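Local coordinates for protein glycosyl hydrolase, family 8 (Clostridium perfringens, PDB 3REN) that probably hydrolyses alpha-glucosidic linkages in starch-like polysaccharides, acting as an alpha-amylase with an (alpha/alpha)6-barrel fold, at residues L26-I30 with N338-L342; Y39-Y45 with G57-L61; G66-L70 with R118-L123. All blocks are in the same frame, centred on the assembly; numbering follows the deposited sequence.

Interaction 1: L26-I30 with N338-L342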
ATOM      1  N   LEU A  26     -13.212  11.666  -4.718  1.00 11.07           N
ATOM      2  CA  LEU A  26     -12.823  10.388  -4.180  1.00 11.70           C
ATOM      3  C   LEU A  26     -12.764  10.427  -2.619  1.00 11.41           C
ATOM      4  O   LEU A  26     -13.245   9.515  -1.928  1.00 11.07           O
ATOM      5  CB  LEU A  26     -11.521   9.899  -4.818  1.00 11.38           C
ATOM      6  CG  LEU A  26     -10.928   8.588  -4.259  1.00 12.36           C
ATOM      7  CD1 LEU A  26     -11.931   7.384  -4.298  1.00 10.22           C
ATOM      8  CD2 LEU A  26      -9.699   8.267  -5.056  1.00 11.37           C
ATOM      9  N   PHE A  27     -12.181  11.477  -2.074  1.00 11.88           N
ATOM     10  CA  PHE A  27     -12.184  11.640  -0.603  1.00 12.75           C
ATOM     11  C   PHE A  27     -13.619  11.698  -0.064  1.00 12.80           C
ATOM     12  O   PHE A  27     -13.947  11.044   0.957  1.00 12.56           O
ATOM     13  CB  PHE A  27     -11.430  12.905  -0.175  1.00 11.97           C
ATOM     14  CG  PHE A  27     -11.382  13.072   1.317  1.00 14.86           C
ATOM     15  CD1 PHE A  27     -10.373  12.447   2.058  1.00 15.34           C
ATOM     16  CD2 PHE A  27     -12.367  13.795   1.983  1.00 12.18           C
ATOM     17  CE1 PHE A  27     -10.342  12.548   3.452  1.00 17.35           C
ATOM     18  CE2 PHE A  27     -12.347  13.895   3.372  1.00 17.90           C
ATOM     19  CZ  PHE A  27     -11.322  13.275   4.108  1.00 18.73           C
ATOM     20  N   ASP A  28     -14.476  12.442  -0.765  1.00 12.29           N
ATOM     21  CA  ASP A  28     -15.907  12.539  -0.381  1.00 13.51           C
ATOM     22  C   ASP A  28     -16.580  11.165  -0.378  1.00 12.46           C
ATOM     23  O   ASP A  28     -17.382  10.865   0.503  1.00 13.26           O
ATOM     24  CB  ASP A  28     -16.714  13.457  -1.312  1.00 13.21           C
ATOM     25  CG  ASP A  28     -16.477  14.974  -1.046  1.00 19.25           C
ATOM     26  OD1 ASP A  28     -15.785  15.357  -0.060  1.00 20.40           O
ATOM     27  OD2 ASP A  28     -16.962  15.783  -1.890  1.00 22.66           O
ATOM     28  N   PHE A  29     -16.308  10.356  -1.386  1.00 12.36           N
ATOM     29  CA  PHE A  29     -16.865   8.986  -1.428  1.00 12.63           C
ATOM     30  C   PHE A  29     -16.350   8.153  -0.249  1.00 12.40           C
ATOM     31  O   PHE A  29     -17.138   7.458   0.411  1.00 11.61           O
ATOM     32  CB  PHE A  29     -16.491   8.283  -2.741  1.00 12.87           C
ATOM     33  CG  PHE A  29     -16.828   6.827  -2.753  1.00 13.80           C
ATOM     34  CD1 PHE A  29     -18.167   6.420  -2.774  1.00 12.03           C
ATOM     35  CD2 PHE A  29     -15.816   5.871  -2.749  1.00 10.12           C
ATOM     36  CE1 PHE A  29     -18.504   5.067  -2.762  1.00 14.90           C
ATOM     37  CE2 PHE A  29     -16.143   4.506  -2.755  1.00 12.11           C
ATOM     38  CZ  PHE A  29     -17.495   4.104  -2.733  1.00 10.21           C
ATOM     39  N   ILE A  30     -15.041   8.204  -0.010  1.00 11.73           N
ATOM     40  CA  ILE A  30     -14.443   7.417   1.082  1.00 12.05           C
ATOM     41  C   ILE A  30     -14.972   7.896   2.431  1.00 12.61           C
ATOM     42  O   ILE A  30     -15.379   7.097   3.263  1.00 12.72           O
ATOM     43  CB  ILE A  30     -12.866   7.450   1.102  1.00 11.49           C
ATOM     44  CG1 ILE A  30     -12.256   6.705  -0.096  1.00 11.61           C
ATOM     45  CG2 ILE A  30     -12.319   6.827   2.401  1.00 10.69           C
ATOM     46  CD1 ILE A  30     -10.858   7.226  -0.482  1.00 10.19           C
ATOM     47  N   ASN A 338      -9.543   2.179  -3.697  1.00 14.28           N
ATOM     48  CA  ASN A 338      -9.946   3.556  -3.498  1.00 13.73           C
ATOM     49  C   ASN A 338      -8.904   4.403  -2.764  1.00 13.00           C
ATOM     50  O   ASN A 338      -8.620   5.536  -3.175  1.00 11.96           O
ATOM     51  CB  ASN A 338     -11.326   3.623  -2.833  1.00 13.04           C
ATOM     52  CG  ASN A 338     -12.432   3.221  -3.799  1.00 13.25           C
ATOM     53  OD1 ASN A 338     -12.992   4.073  -4.466  1.00 10.02           O
ATOM     54  ND2 ASN A 338     -12.710   1.905  -3.913  1.00  9.24           N
ATOM     55  N   LEU A 339      -8.317   3.843  -1.703  1.00 12.18           N
ATOM     56  CA  LEU A 339      -7.275   4.562  -0.954  1.00 12.21           C
ATOM     57  C   LEU A 339      -5.977   4.758  -1.751  1.00 12.61           C
ATOM     58  O   LEU A 339      -5.315   5.823  -1.643  1.00 10.96           O
ATOM     59  CB  LEU A 339      -6.996   3.873   0.386  1.00 11.96           C
ATOM     60  CG  LEU A 339      -8.150   3.992   1.369  1.00 10.80           C
ATOM     61  CD1 LEU A 339      -8.058   2.804   2.382  1.00  9.43           C
ATOM     62  CD2 LEU A 339      -8.140   5.432   2.048  1.00 10.83           C
ATOM     63  N   ASN A 340      -5.596   3.745  -2.536  1.00 11.24           N
ATOM     64  CA  ASN A 340      -4.379   3.872  -3.349  1.00 11.88           C
ATOM     65  C   ASN A 340      -4.603   4.949  -4.416  1.00 11.47           C
ATOM     66  O   ASN A 340      -3.737   5.807  -4.627  1.00 10.75           O
ATOM     67  CB  ASN A 340      -3.975   2.526  -3.968  1.00 11.92           C
ATOM     68  CG  ASN A 340      -3.240   1.626  -2.979  1.00 14.67           C
ATOM     69  OD1 ASN A 340      -2.453   2.112  -2.169  1.00 18.28           O
ATOM     70  ND2 ASN A 340      -3.495   0.321  -3.037  1.00 16.61           N
ATOM     71  N   ALA A 341      -5.800   4.954  -5.008  1.00 10.43           N
ATOM     72  CA  ALA A 341      -6.179   6.000  -5.982  1.00 11.30           C
ATOM     73  C   ALA A 341      -6.144   7.391  -5.352  1.00 10.34           C
ATOM     74  O   ALA A 341      -5.765   8.356  -6.004  1.00 12.73           O
ATOM     75  CB  ALA A 341      -7.580   5.734  -6.552  1.00  9.23           C
ATOM     76  N   LEU A 342      -6.553   7.495  -4.091  1.00 10.90           N
ATOM     77  CA  LEU A 342      -6.523   8.786  -3.403  1.00 11.00           C
ATOM     78  C   LEU A 342      -5.093   9.291  -3.256  1.00 11.48           C
ATOM     79  O   LEU A 342      -4.805  10.449  -3.553  1.00 12.21           O
ATOM     80  CB  LEU A 342      -7.297   8.702  -2.064  1.00 11.28           C
ATOM     81  CG  LEU A 342      -7.410   9.976  -1.248  1.00 11.06           C
ATOM     82  CD1 LEU A 342      -8.351  10.965  -1.922  1.00  9.62           C
ATOM     83  CD2 LEU A 342      -7.874   9.647   0.181  1.00 13.46           C
TER
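Asn338 OD1 packs on the side of helix 21-33 against Leu26 CD1 (3.5 Å) and Phe29 CE2 (3.6 Å), and it accepts a hydrogen bond from the backbone N of Phe325 in a nearby loop. The Phe29 ring and the amide are turned 43° apart, and the oxygen meets the ring obliquely. Asn338 ND2 donates to Tyr334 O, so the buried amide is fixed at both ends.

Leu26 supplies the other main insertion. With CG anti to the backbone N (chi1 176°), its CD2 methyl reaches the facing helix, 3.4 Å from Leu342 N and 3.6 Å from Ala341 CB. In return Leu342 CD1 rests 4.0 Å from Phe27 CB, while its CD2 comes to the edge of the Phe27 ring. Ile30 CD1 packs against Leu342 as well, 3.9 Å from its CD2.

The two helices, the first and last of the chain, run roughly antiparallel at 149°, an outer helix against an inner one in the (alpha/alpha)6 barrel. No hydrogen bond crosses between 26-30 and 338-342. The join therefore rests on apolar packing, with the asparagine amide satisfied from the loops beside it.

Interaction 2: Y39-Y45 with G57-L61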
ATOM      1  N   TYR A  39     -15.115   5.115  13.953  1.00 14.70           N
ATOM      2  CA  TYR A  39     -14.972   3.669  13.825  1.00 13.02           C
ATOM      3  C   TYR A  39     -13.880   3.344  12.822  1.00 11.98           C
ATOM      4  O   TYR A  39     -12.964   2.581  13.153  1.00 11.62           O
ATOM      5  CB  TYR A  39     -16.299   3.040  13.398  1.00 12.71           C
ATOM      6  CG  TYR A  39     -16.207   1.561  13.044  1.00 11.79           C
ATOM      7  CD1 TYR A  39     -15.882   0.604  14.017  1.00 13.04           C
ATOM      8  CD2 TYR A  39     -16.504   1.111  11.750  1.00 15.14           C
ATOM      9  CE1 TYR A  39     -15.830  -0.765  13.703  1.00 15.44           C
ATOM     10  CE2 TYR A  39     -16.449  -0.253  11.420  1.00 14.04           C
ATOM     11  CZ  TYR A  39     -16.112  -1.182  12.404  1.00 16.71           C
ATOM     12  OH  TYR A  39     -16.035  -2.521  12.089  1.00 18.44           O
ATOM     13  N   GLY A  40     -13.982   3.915  11.608  1.00 10.98           N
ATOM     14  CA  GLY A  40     -12.927   3.779  10.604  1.00 11.44           C
ATOM     15  C   GLY A  40     -13.407   3.577   9.184  1.00 11.63           C
ATOM     16  O   GLY A  40     -14.597   3.730   8.871  1.00 11.33           O
ATOM     17  N   ILE A  41     -12.473   3.205   8.317  1.00 11.54           N
ATOM     18  CA  ILE A  41     -12.795   2.993   6.895  1.00 10.79           C
ATOM     19  C   ILE A  41     -13.177   1.521   6.654  1.00 10.96           C
ATOM     20  O   ILE A  41     -12.404   0.613   6.934  1.00 11.71           O
ATOM     21  CB  ILE A  41     -11.608   3.380   6.018  1.00 10.42           C
ATOM     22  CG1 ILE A  41     -11.224   4.830   6.335  1.00 12.53           C
ATOM     23  CG2 ILE A  41     -11.905   3.088   4.539  1.00  7.36           C
ATOM     24  CD1 ILE A  41      -9.854   5.220   5.880  1.00 10.92           C
ATOM     25  N   TYR A  42     -14.356   1.302   6.103  1.00 10.75           N
ATOM     26  CA  TYR A  42     -14.854  -0.030   5.824  1.00 11.61           C
ATOM     27  C   TYR A  42     -13.999  -0.640   4.715  1.00 11.84           C
ATOM     28  O   TYR A  42     -13.546   0.080   3.832  1.00 12.05           O
ATOM     29  CB  TYR A  42     -16.270   0.077   5.238  1.00 10.81           C
ATOM     30  CG  TYR A  42     -17.362   0.574   6.152  1.00 12.57           C
ATOM     31  CD1 TYR A  42     -17.275   0.413   7.540  1.00 13.62           C
ATOM     32  CD2 TYR A  42     -18.517   1.154   5.617  1.00 14.35           C
ATOM     33  CE1 TYR A  42     -18.319   0.864   8.391  1.00 14.32           C
ATOM     34  CE2 TYR A  42     -19.574   1.590   6.438  1.00 12.80           C
ATOM     35  CZ  TYR A  42     -19.459   1.438   7.816  1.00 14.42           C
ATOM     36  OH  TYR A  42     -20.479   1.833   8.611  1.00 14.08           O
ATOM     37  N   THR A  43     -13.843  -1.946   4.754  1.00 11.31           N
ATOM     38  CA  THR A  43     -13.136  -2.716   3.721  1.00 12.15           C
ATOM     39  C   THR A  43     -13.896  -2.773   2.390  1.00 11.48           C
ATOM     40  O   THR A  43     -13.287  -2.678   1.331  1.00 11.64           O
ATOM     41  CB  THR A  43     -12.874  -4.128   4.254  1.00 10.81           C
ATOM     42  OG1 THR A  43     -12.169  -3.999   5.498  1.00 13.16           O
ATOM     43  CG2 THR A  43     -12.063  -4.961   3.236  1.00 10.08           C
ATOM     44  N   ASN A  44     -15.213  -2.938   2.460  1.00 11.75           N
ATOM     45  CA  ASN A  44     -16.100  -2.907   1.307  1.00 12.13           C
ATOM     46  C   ASN A  44     -17.297  -1.967   1.522  1.00 13.42           C
ATOM     47  O   ASN A  44     -17.647  -1.620   2.713  1.00 13.01           O
ATOM     48  CB  ASN A  44     -16.637  -4.320   1.023  1.00 12.36           C
ATOM     49  CG  ASN A  44     -15.546  -5.336   0.860  1.00 13.72           C
ATOM     50  OD1 ASN A  44     -15.427  -6.223   1.663  1.00 16.16           O
ATOM     51  ND2 ASN A  44     -14.731  -5.196  -0.167  1.00 13.96           N
ATOM     52  N   TYR A  45     -17.959  -1.587   0.415  1.00 12.20           N
ATOM     53  CA  TYR A  45     -19.090  -0.666   0.496  1.00 13.16           C
ATOM     54  C   TYR A  45     -20.285  -1.334   1.186  1.00 14.03           C
ATOM     55  O   TYR A  45     -21.041  -0.690   1.929  1.00 12.67           O
ATOM     56  CB  TYR A  45     -19.459  -0.137  -0.910  1.00 13.93           C
ATOM     57  CG  TYR A  45     -20.669   0.734  -0.955  1.00 10.65           C
ATOM     58  CD1 TYR A  45     -20.664   2.008  -0.382  1.00 14.05           C
ATOM     59  CD2 TYR A  45     -21.834   0.290  -1.524  1.00 11.80           C
ATOM     60  CE1 TYR A  45     -21.799   2.815  -0.392  1.00 13.96           C
ATOM     61  CE2 TYR A  45     -22.985   1.101  -1.550  1.00 12.93           C
ATOM     62  CZ  TYR A  45     -22.951   2.351  -0.991  1.00 14.07           C
ATOM     63  OH  TYR A  45     -24.078   3.161  -1.008  1.00 16.08           O
ATOM     64  N   GLY A  57     -17.683  -7.012   5.209  1.00 17.08           N
ATOM     65  CA  GLY A  57     -17.356  -5.815   4.426  1.00 14.89           C
ATOM     66  C   GLY A  57     -17.126  -4.592   5.315  1.00 14.83           C
ATOM     67  O   GLY A  57     -16.357  -3.694   4.936  1.00 13.24           O
ATOM     68  N   HIS A  58     -17.809  -4.527   6.480  1.00 13.68           N
ATOM     69  CA  HIS A  58     -17.704  -3.359   7.381  1.00 14.25           C
ATOM     70  C   HIS A  58     -16.781  -3.561   8.567  1.00 14.36           C
ATOM     71  O   HIS A  58     -16.877  -2.864   9.608  1.00 15.13           O
ATOM     72  CB  HIS A  58     -19.076  -2.829   7.828  1.00 14.52           C
ATOM     73  CG  HIS A  58     -19.849  -2.185   6.708  1.00 15.19           C
ATOM     74  ND1 HIS A  58     -21.128  -1.680   6.863  1.00 15.01           N
ATOM     75  CD2 HIS A  58     -19.534  -2.015   5.399  1.00 12.83           C
ATOM     76  CE1 HIS A  58     -21.551  -1.196   5.703  1.00 14.94           C
ATOM     77  NE2 HIS A  58     -20.605  -1.399   4.795  1.00 14.76           N
ATOM     78  N   SER A  59     -15.863  -4.496   8.391  1.00 13.63           N
ATOM     79  CA  SER A  59     -14.675  -4.558   9.210  1.00 13.82           C
ATOM     80  C   SER A  59     -13.756  -3.409   8.799  1.00 12.76           C
ATOM     81  O   SER A  59     -13.942  -2.814   7.726  1.00 13.79           O
ATOM     82  CB  SER A  59     -13.965  -5.893   9.026  1.00 13.87           C
ATOM     83  OG  SER A  59     -13.503  -5.994   7.697  1.00 18.23           O
ATOM     84  N   VAL A  60     -12.780  -3.100   9.651  1.00 11.14           N
ATOM     85  CA  VAL A  60     -11.824  -2.027   9.396  1.00 10.56           C
ATOM     86  C   VAL A  60     -10.441  -2.636   9.401  1.00 10.40           C
ATOM     87  O   VAL A  60     -10.034  -3.225  10.393  1.00 10.83           O
ATOM     88  CB  VAL A  60     -11.872  -0.988  10.520  1.00 10.42           C
ATOM     89  CG1 VAL A  60     -10.675   0.003  10.437  1.00  9.95           C
ATOM     90  CG2 VAL A  60     -13.192  -0.253  10.505  1.00  8.90           C
ATOM     91  N   LEU A  61      -9.711  -2.473   8.314  1.00 10.82           N
ATOM     92  CA  LEU A  61      -8.332  -2.965   8.256  1.00  9.84           C
ATOM     93  C   LEU A  61      -7.324  -1.897   8.741  1.00 10.77           C
ATOM     94  O   LEU A  61      -7.496  -0.689   8.436  1.00  9.75           O
ATOM     95  CB  LEU A  61      -8.019  -3.320   6.812  1.00  9.35           C
ATOM     96  CG  LEU A  61      -8.772  -4.525   6.238  1.00 10.83           C
ATOM     97  CD1 LEU A  61      -8.551  -4.656   4.717  1.00 11.60           C
ATOM     98  CD2 LEU A  61      -8.352  -5.826   6.948  1.00 14.29           C
TER
HETATM   99  O   HOH W   1     -10.980  -1.449   6.050  1.00 14.58           O
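Tyr39 OH donates to His58 O at 2.6 Å, approaching in the carbonyl plane, and the same hydroxyl receives a bond from Gly104 N. Tyr39 and Gly40 form a classic beta bulge opposite Lys36, from which the chain runs on through 41-45 beside 57-61. Strand 60-61 edges an antiparallel sheet with 101-103 and 106-107 and leads into inner helix 62-74, which the contact ties to the loop after 21-33. The backbone angles of Gly40 suit only glycine.

Further along, Asn44 N points almost straight at a lone pair of Gly57 O (2.8 Å, 170° at the hydrogen). His58 NE2 gives its proton to Tyr45 O at 3.0 Å; the acceptor lies in the imidazole plane, although the nitrogen stands above the plane of the carbonyl. Ser59 O takes a more bent bond from Thr43 N at 3.1 Å. Thr43 OG1 lies close to both Ser59 O and Ser59 OG; Ser59 OG bonds to Lys56 O. One water ties the two segments together by donating to Ile41 O, accepting from Leu61 N and bonding to Thr43 OG1.

Around this polar seam the aromatic groups pack. The Tyr42 and His58 rings stack face to face, centroids 3.6 Å apart and planes only 9° from parallel. His58 has CG beside its own backbone N (chi1 -69°), which lays the imidazole over Tyr42 while its edge still reaches Tyr45 O. Stack and hydrogen bond together fix both the tilt and the rotation of the imidazole. Thr43 CG2 meets Leu61 CD1 at 3.8 Å, the two side chains crossing at about a right angle. Nearer the bulge, Val60 CG2 makes a CH-pi contact over one face of Tyr39, 3.7 Å from the ring centroid and closest to the CE2 side of the rim.

Interaction 3: G66-L70 with R118-L123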
ATOM      1  N   GLY A  66      -3.760   2.908   7.899  1.00 10.75           N
ATOM      2  CA  GLY A  66      -2.395   3.312   7.582  1.00 10.44           C
ATOM      3  C   GLY A  66      -2.346   4.116   6.302  1.00 10.42           C
ATOM      4  O   GLY A  66      -1.638   5.107   6.232  1.00 10.52           O
ATOM      5  N   LEU A  67      -3.094   3.692   5.285  1.00 10.23           N
ATOM      6  CA  LEU A  67      -3.175   4.438   4.026  1.00 10.92           C
ATOM      7  C   LEU A  67      -3.719   5.849   4.224  1.00 10.47           C
ATOM      8  O   LEU A  67      -3.194   6.807   3.676  1.00  9.87           O
ATOM      9  CB  LEU A  67      -3.982   3.661   2.955  1.00 10.72           C
ATOM     10  CG  LEU A  67      -3.263   2.402   2.380  1.00 11.79           C
ATOM     11  CD1 LEU A  67      -4.215   1.480   1.537  1.00  9.02           C
ATOM     12  CD2 LEU A  67      -2.042   2.810   1.558  1.00  7.02           C
HETATM   13  N   MSE A  68      -4.772   5.969   5.025  1.00 10.80           N
HETATM   14  CA  MSE A  68      -5.429   7.248   5.255  1.00 11.20           C
HETATM   15  C   MSE A  68      -4.509   8.179   6.074  1.00 10.97           C
HETATM   16  O   MSE A  68      -4.468   9.374   5.825  1.00 10.97           O
HETATM   17  CB  MSE A  68      -6.800   7.038   5.936  1.00 11.46           C
HETATM   18  CG  MSE A  68      -7.579   8.342   6.212  1.00 15.15           C
HETATM   19 SE   MSE A  68      -7.808   9.507   4.616  1.00 16.63          SE
HETATM   20  CE  MSE A  68      -9.343   8.657   3.794  1.00 17.47           C
HETATM   21  N   MSE A  69      -3.785   7.618   7.039  1.00  9.86           N
HETATM   22  CA  MSE A  69      -2.725   8.355   7.735  1.00 10.34           C
HETATM   23  C   MSE A  69      -1.639   8.869   6.808  1.00 10.65           C
HETATM   24  O   MSE A  69      -1.207  10.010   6.957  1.00 10.44           O
HETATM   25  CB  MSE A  69      -2.096   7.494   8.832  1.00  9.53           C
HETATM   26  CG  MSE A  69      -3.074   7.279  10.051  1.00 10.96           C
HETATM   27 SE   MSE A  69      -2.439   5.824  11.267  1.00 13.12          SE
HETATM   28  CE  MSE A  69      -0.884   6.684  12.017  1.00 13.62           C
ATOM     29  N   LEU A  70      -1.184   8.041   5.856  1.00  9.88           N
ATOM     30  CA  LEU A  70      -0.207   8.553   4.889  1.00 10.84           C
ATOM     31  C   LEU A  70      -0.736   9.726   4.057  1.00 11.31           C
ATOM     32  O   LEU A  70      -0.022  10.743   3.836  1.00 10.27           O
ATOM     33  CB  LEU A  70       0.289   7.460   3.959  1.00 10.98           C
ATOM     34  CG  LEU A  70       1.205   6.423   4.597  1.00 12.57           C
ATOM     35  CD1 LEU A  70       1.450   5.294   3.566  1.00 14.98           C
ATOM     36  CD2 LEU A  70       2.536   7.124   4.909  1.00 15.38           C
ATOM     37  N   ARG A 118       3.789   0.328   7.432  1.00 10.92           N
ATOM     38  CA  ARG A 118       3.087   1.460   6.827  1.00 11.28           C
ATOM     39  C   ARG A 118       2.699   2.506   7.882  1.00 11.85           C
ATOM     40  O   ARG A 118       2.762   3.715   7.624  1.00 13.74           O
ATOM     41  CB  ARG A 118       1.827   1.009   6.115  1.00 11.14           C
ATOM     42  CG  ARG A 118       1.177   2.092   5.254  1.00 12.88           C
ATOM     43  CD  ARG A 118      -0.135   1.640   4.633  1.00 15.14           C
ATOM     44  NE  ARG A 118       0.014   0.558   3.640  1.00 14.98           N
ATOM     45  CZ  ARG A 118      -0.252  -0.731   3.862  1.00 16.50           C
ATOM     46  NH1 ARG A 118      -0.641  -1.166   5.057  1.00 15.15           N
ATOM     47  NH2 ARG A 118      -0.108  -1.611   2.877  1.00 17.12           N
ATOM     48  N   ILE A 119       2.256   2.035   9.039  1.00 10.96           N
ATOM     49  CA  ILE A 119       1.904   2.882  10.178  1.00 10.60           C
ATOM     50  C   ILE A 119       3.116   3.558  10.824  1.00 11.28           C
ATOM     51  O   ILE A 119       3.069   4.749  11.163  1.00 12.30           O
ATOM     52  CB  ILE A 119       1.036   2.077  11.179  1.00 10.83           C
ATOM     53  CG1 ILE A 119      -0.353   1.901  10.535  1.00  8.12           C
ATOM     54  CG2 ILE A 119       0.897   2.855  12.560  1.00 10.30           C
ATOM     55  CD1 ILE A 119      -1.287   0.904  11.170  1.00 11.85           C
ATOM     56  N   ILE A 120       4.214   2.821  10.967  1.00 11.47           N
ATOM     57  CA  ILE A 120       5.447   3.402  11.443  1.00 11.63           C
ATOM     58  C   ILE A 120       5.868   4.526  10.501  1.00 12.36           C
ATOM     59  O   ILE A 120       6.251   5.582  10.966  1.00 12.58           O
ATOM     60  CB  ILE A 120       6.557   2.345  11.576  1.00 12.17           C
ATOM     61  CG1 ILE A 120       6.327   1.495  12.820  1.00 10.14           C
ATOM     62  CG2 ILE A 120       7.941   3.020  11.669  1.00 11.98           C
ATOM     63  CD1 ILE A 120       6.741  -0.004  12.622  1.00 12.60           C
ATOM     64  N   LYS A 121       5.788   4.298   9.184  1.00 12.09           N
ATOM     65  CA  LYS A 121       6.186   5.302   8.206  1.00 11.68           C
ATOM     66  C   LYS A 121       5.331   6.560   8.347  1.00 11.42           C
ATOM     67  O   LYS A 121       5.876   7.656   8.415  1.00 13.48           O
ATOM     68  CB  LYS A 121       6.056   4.760   6.772  1.00 13.43           C
ATOM     69  CG  LYS A 121       6.560   5.743   5.685  1.00 14.54           C
ATOM     70  CD  LYS A 121       6.223   5.177   4.279  1.00 23.03           C
ATOM     71  CE  LYS A 121       7.071   5.864   3.203  1.00 29.30           C
ATOM     72  NZ  LYS A 121       6.646   5.569   1.757  1.00 33.44           N
ATOM     73  N   ALA A 122       4.007   6.418   8.429  1.00 10.69           N
ATOM     74  CA  ALA A 122       3.111   7.575   8.620  1.00 10.40           C
ATOM     75  C   ALA A 122       3.433   8.343   9.903  1.00 10.53           C
ATOM     76  O   ALA A 122       3.425   9.578   9.923  1.00 11.35           O
ATOM     77  CB  ALA A 122       1.662   7.126   8.648  1.00  9.45           C
ATOM     78  N   LEU A 123       3.724   7.612  10.965  1.00 10.71           N
ATOM     79  CA  LEU A 123       4.103   8.216  12.260  1.00 11.61           C
ATOM     80  C   LEU A 123       5.438   8.965  12.213  1.00 12.44           C
ATOM     81  O   LEU A 123       5.549  10.089  12.730  1.00 13.17           O
ATOM     82  CB  LEU A 123       4.086   7.168  13.370  1.00 10.81           C
ATOM     83  CG  LEU A 123       2.691   6.712  13.814  1.00 12.80           C
ATOM     84  CD1 LEU A 123       2.821   5.458  14.663  1.00 14.16           C
ATOM     85  CD2 LEU A 123       1.969   7.826  14.594  1.00 14.55           C
TER
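Two neighbouring helices of the barrel wall, 62-74 and 113-130, lie side by side here, with Gly66 against Arg118 and Ile119, and Leu70 against Ala122. Their local axes come within 8.8 Å and differ in direction by 21°. Because Gly66 carries no side chain, Arg118 can lay its aliphatic stem directly on the backbone: CD is 3.7 Å from Gly66 C and equally near Leu67 N. Ile119 CG1 settles beside Gly66 CA at 3.9 Å.

Arg118 leaves its helix with CG anti to the backbone N (chi1 -170°), runs extended through chi2, then bends at chi3 (-66°). The bend turns NE alongside Leu67 CD2, 3.7 Å away, and that methyl meets the guanidinium obliquely. At the charged end, NH1 forms a salt bridge with Asp115, one turn earlier in its own helix. Leu70 crosses the stem at about a right angle, its CD1 touching Arg118 CG at 3.6 Å.

Such near-parallel packing is what the inner ring of an (alpha/alpha)6 barrel requires: the inner helices share one direction, and the outer helices return antiparallel. Leu67, on the adjoining flank, reaches helix 335-346, another inner member.

Ala122 is the small residue that lets the helices close up further along. Its CB lies 3.8 Å from Met69 CB, and Leu70 CD2 comes up beside it on the flank nearer Lys121. Met69, a selenomethionine, curls at chi3 so that CE ends 4.0 Å from Leu123 CG; Phe81 and Val88 of the outer helix 78-89 also touch this side chain. Lys121 gives Leu70 only a looser brush through CD, and its amine pairs with Glu243.

In the fold
Interactions 1 and 3 bring helices 21-33, 335-346, 62-74 and 113-130 together around one buried region, their centres about 16 Å apart. Met68 and Leu67 join them: Met68 CE lies 3.8 Å from Ile30 CG2, and Leu67 CD1 lies 3.8 Å from Leu339 CB. Interaction 2, centred about 13 Å from interaction 1 and about 17 Å from interaction 3, lies where the loops meet the helices. Ile41 is its bridge, with CD1 3.6 Å from Met68 CB and 4.2 Å from Leu339 CD2. Strand 60-61 leads straight into helix 62-74, so interactions 2 and 3 are consecutive along the chain. A magnesium ion lies about 5 Å from the nearest Phe29 side-chain atom, beside interaction 1.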